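Local coordinates for cellulose-binding protein (Saccharophagus degradans, PDB 2YHG) that probably binds polysaccharide in its full-length form and acts in carbohydrate metabolism, and in this nucleoside hydrolase-like part may hydrolyse glycosidic bonds, at residues Leu51-Glu56 with Pro246-Met251. Sequence-based numbering, arbitrary orientation.
Sequences LVMANE and PAFLHM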
loop_
_atom_site.group_PDB
_atom_site.type_symbol
_atom_site.label_atom_id
_atom_site.label_comp_id
_atom_site.label_asym_id
_atom_site.label_seq_id
_atom_site.Cartn_x
_atom_site.Cartn_y
_atom_site.Cartn_z
ATOM N N LEU A 51 -0.601 2.238 -11.415
ATOM C CA LEU A 51 -0.343 1.502 -12.656
ATOM C C LEU A 51 1.133 1.415 -12.999
ATOM O O LEU A 51 1.591 0.356 -13.414
ATOM C CB LEU A 51 -1.179 2.052 -13.793
ATOM C CG LEU A 51 -2.686 1.794 -13.643
ATOM C CD1 LEU A 51 -3.401 2.572 -14.739
ATOM C CD2 LEU A 51 -3.013 0.349 -13.715
ATOM N N VAL A 52 1.883 2.488 -12.829
ATOM C CA VAL A 52 3.321 2.418 -13.140
ATOM C C VAL A 52 4.113 1.693 -12.058
ATOM O O VAL A 52 5.277 1.365 -12.271
ATOM C CB VAL A 52 3.937 3.786 -13.499
ATOM C CG1 VAL A 52 3.238 4.401 -14.700
ATOM C CG2 VAL A 52 3.992 4.737 -12.301
ATOM N N MET A 53 3.469 1.413 -10.930
ATOM C CA MET A 53 3.995 0.558 -9.856
ATOM C C MET A 53 3.448 -0.874 -9.936
ATOM O O MET A 53 3.773 -1.680 -9.068
ATOM C CB MET A 53 3.641 1.168 -8.454
ATOM C CG MET A 53 4.334 2.507 -8.183
ATOM S SD MET A 53 3.950 3.201 -6.577
ATOM C CE MET A 53 4.907 2.118 -5.526
ATOM N N ALA A 54 2.621 -1.182 -10.923
ATOM C CA ALA A 54 1.797 -2.392 -10.840
ATOM C C ALA A 54 2.596 -3.686 -10.925
ATOM O O ALA A 54 2.134 -4.735 -10.519
ATOM C CB ALA A 54 0.683 -2.379 -11.877
ATOM N N ASN A 55 3.803 -3.632 -11.477
ATOM C CA ASN A 55 4.674 -4.796 -11.489
ATOM C C ASN A 55 5.035 -5.286 -10.078
ATOM O O ASN A 55 5.466 -6.427 -9.915
ATOM C CB ASN A 55 5.980 -4.481 -12.238
ATOM C CG ASN A 55 6.847 -3.520 -11.456
ATOM O OD1 ASN A 55 6.443 -2.372 -11.231
ATOM N ND2 ASN A 55 8.019 -3.980 -11.004
ATOM N N GLU A 56 4.881 -4.437 -9.066
ATOM C CA GLU A 56 5.234 -4.771 -7.692
ATOM C C GLU A 56 4.099 -5.427 -6.923
ATOM O O GLU A 56 4.325 -5.802 -5.766
ATOM C CB GLU A 56 5.647 -3.495 -6.910
ATOM C CG GLU A 56 6.746 -2.685 -7.561
ATOM C CD GLU A 56 8.090 -3.383 -7.684
ATOM O OE1 GLU A 56 8.353 -4.397 -6.968
ATOM O OE2 GLU A 56 8.958 -2.817 -8.403
ATOM N N PRO A 246 -1.653 6.378 -0.114
ATOM C CA PRO A 246 -1.149 5.502 0.966
ATOM C C PRO A 246 -1.798 4.113 0.963
ATOM O O PRO A 246 -1.173 3.154 1.460
ATOM C CB PRO A 246 -1.409 6.302 2.214
ATOM C CG PRO A 246 -1.232 7.730 1.718
ATOM C CD PRO A 246 -1.967 7.727 0.396
ATOM N N ALA A 247 -3.029 4.009 0.469
ATOM C CA ALA A 247 -3.753 2.745 0.433
ATOM C C ALA A 247 -3.142 1.709 -0.503
ATOM O O ALA A 247 -3.508 0.529 -0.403
ATOM C CB ALA A 247 -5.203 2.995 0.081
ATOM N N PHE A 248 -2.245 2.080 -1.396
ATOM C CA PHE A 248 -1.382 1.082 -2.024
ATOM C C PHE A 248 0.077 1.213 -1.669
ATOM O O PHE A 248 0.786 0.203 -1.730
ATOM C CB PHE A 248 -1.545 0.962 -3.561
ATOM C CG PHE A 248 -1.321 2.221 -4.311
ATOM C CD1 PHE A 248 -2.360 3.121 -4.507
ATOM C CD2 PHE A 248 -0.097 2.491 -4.924
ATOM C CE1 PHE A 248 -2.171 4.276 -5.240
ATOM C CE2 PHE A 248 0.106 3.673 -5.606
ATOM C CZ PHE A 248 -0.954 4.549 -5.784
ATOM N N LEU A 249 0.568 2.361 -1.242
ATOM C CA LEU A 249 1.965 2.415 -0.828
ATOM C C LEU A 249 2.194 1.508 0.376
ATOM O O LEU A 249 3.325 1.021 0.565
ATOM C CB LEU A 249 2.416 3.841 -0.496
ATOM C CG LEU A 249 2.337 4.842 -1.634
ATOM C CD1 LEU A 249 2.991 6.154 -1.167
ATOM C CD2 LEU A 249 2.990 4.301 -2.905
ATOM N N HIS A 250 1.182 1.254 1.189
ATOM C CA HIS A 250 1.293 0.336 2.329
ATOM C C HIS A 250 1.847 -1.025 1.882
ATOM O O HIS A 250 2.581 -1.653 2.663
ATOM C CB HIS A 250 -0.104 0.203 2.942
ATOM C CG HIS A 250 -0.119 -0.550 4.223
ATOM N ND1 HIS A 250 0.704 -0.236 5.268
ATOM C CD2 HIS A 250 -0.901 -1.594 4.601
ATOM C CE1 HIS A 250 0.450 -1.098 6.234
ATOM N NE2 HIS A 250 -0.528 -1.923 5.874
ATOM N N MET A 251 1.483 -1.474 0.688
ATOM C CA MET A 251 1.818 -2.773 0.163
ATOM C C MET A 251 2.911 -2.738 -0.905
ATOM O O MET A 251 3.118 -3.736 -1.591
ATOM C CB MET A 251 0.580 -3.498 -0.362
ATOM C CG MET A 251 -0.637 -3.427 0.548
ATOM S SD MET A 251 -1.645 -1.974 0.064
ATOM C CE MET A 251 -3.059 -2.107 1.112
HETATM O O HOH W 1 3.092 -5.941 -3.345
#
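Met53 reaches across to Phe248 and Leu249 with the end of its side chain. Its SD lies 4.0 Å from Phe248 CE2, at the edge of the ring and in its plane. This is a Met-aromatic contact, with SD 5.3 Å from the ring centroid. Leu249 CD2 touches both Met53 CE, at 3.9 Å, and Met53 SD, at 4.0 Å. The Met53 chain bends at chi3 (74°), which turns CE away from the phenyl edge and leaves CD2 beside the SD-CE bond. No direct hydrogen bond crosses between 51-56 and 246-251. One water joins them instead, donating to Glu56 O at 2.7 Å and to Met251 O at 2.8 Å. Hydrogen bonds from Glu56 N to Met53 O and from Met251 N to Phe248 O fix the backbone at Glu56 and Met251, whose own carbonyls take the water. Phe248 O also accepts a hydrogen bond from Tyr57 OH. The Phe248 ring lies close to Trp151, a residue of a calcium site. The buried contact joins the turn just after helix 42-52, ahead of strand 58-64, to the short helix 246-249. Phe248 also rests on Ser46, Arg49 and Gln50 of helix 42-52, and helix 308-323 packs on Met53.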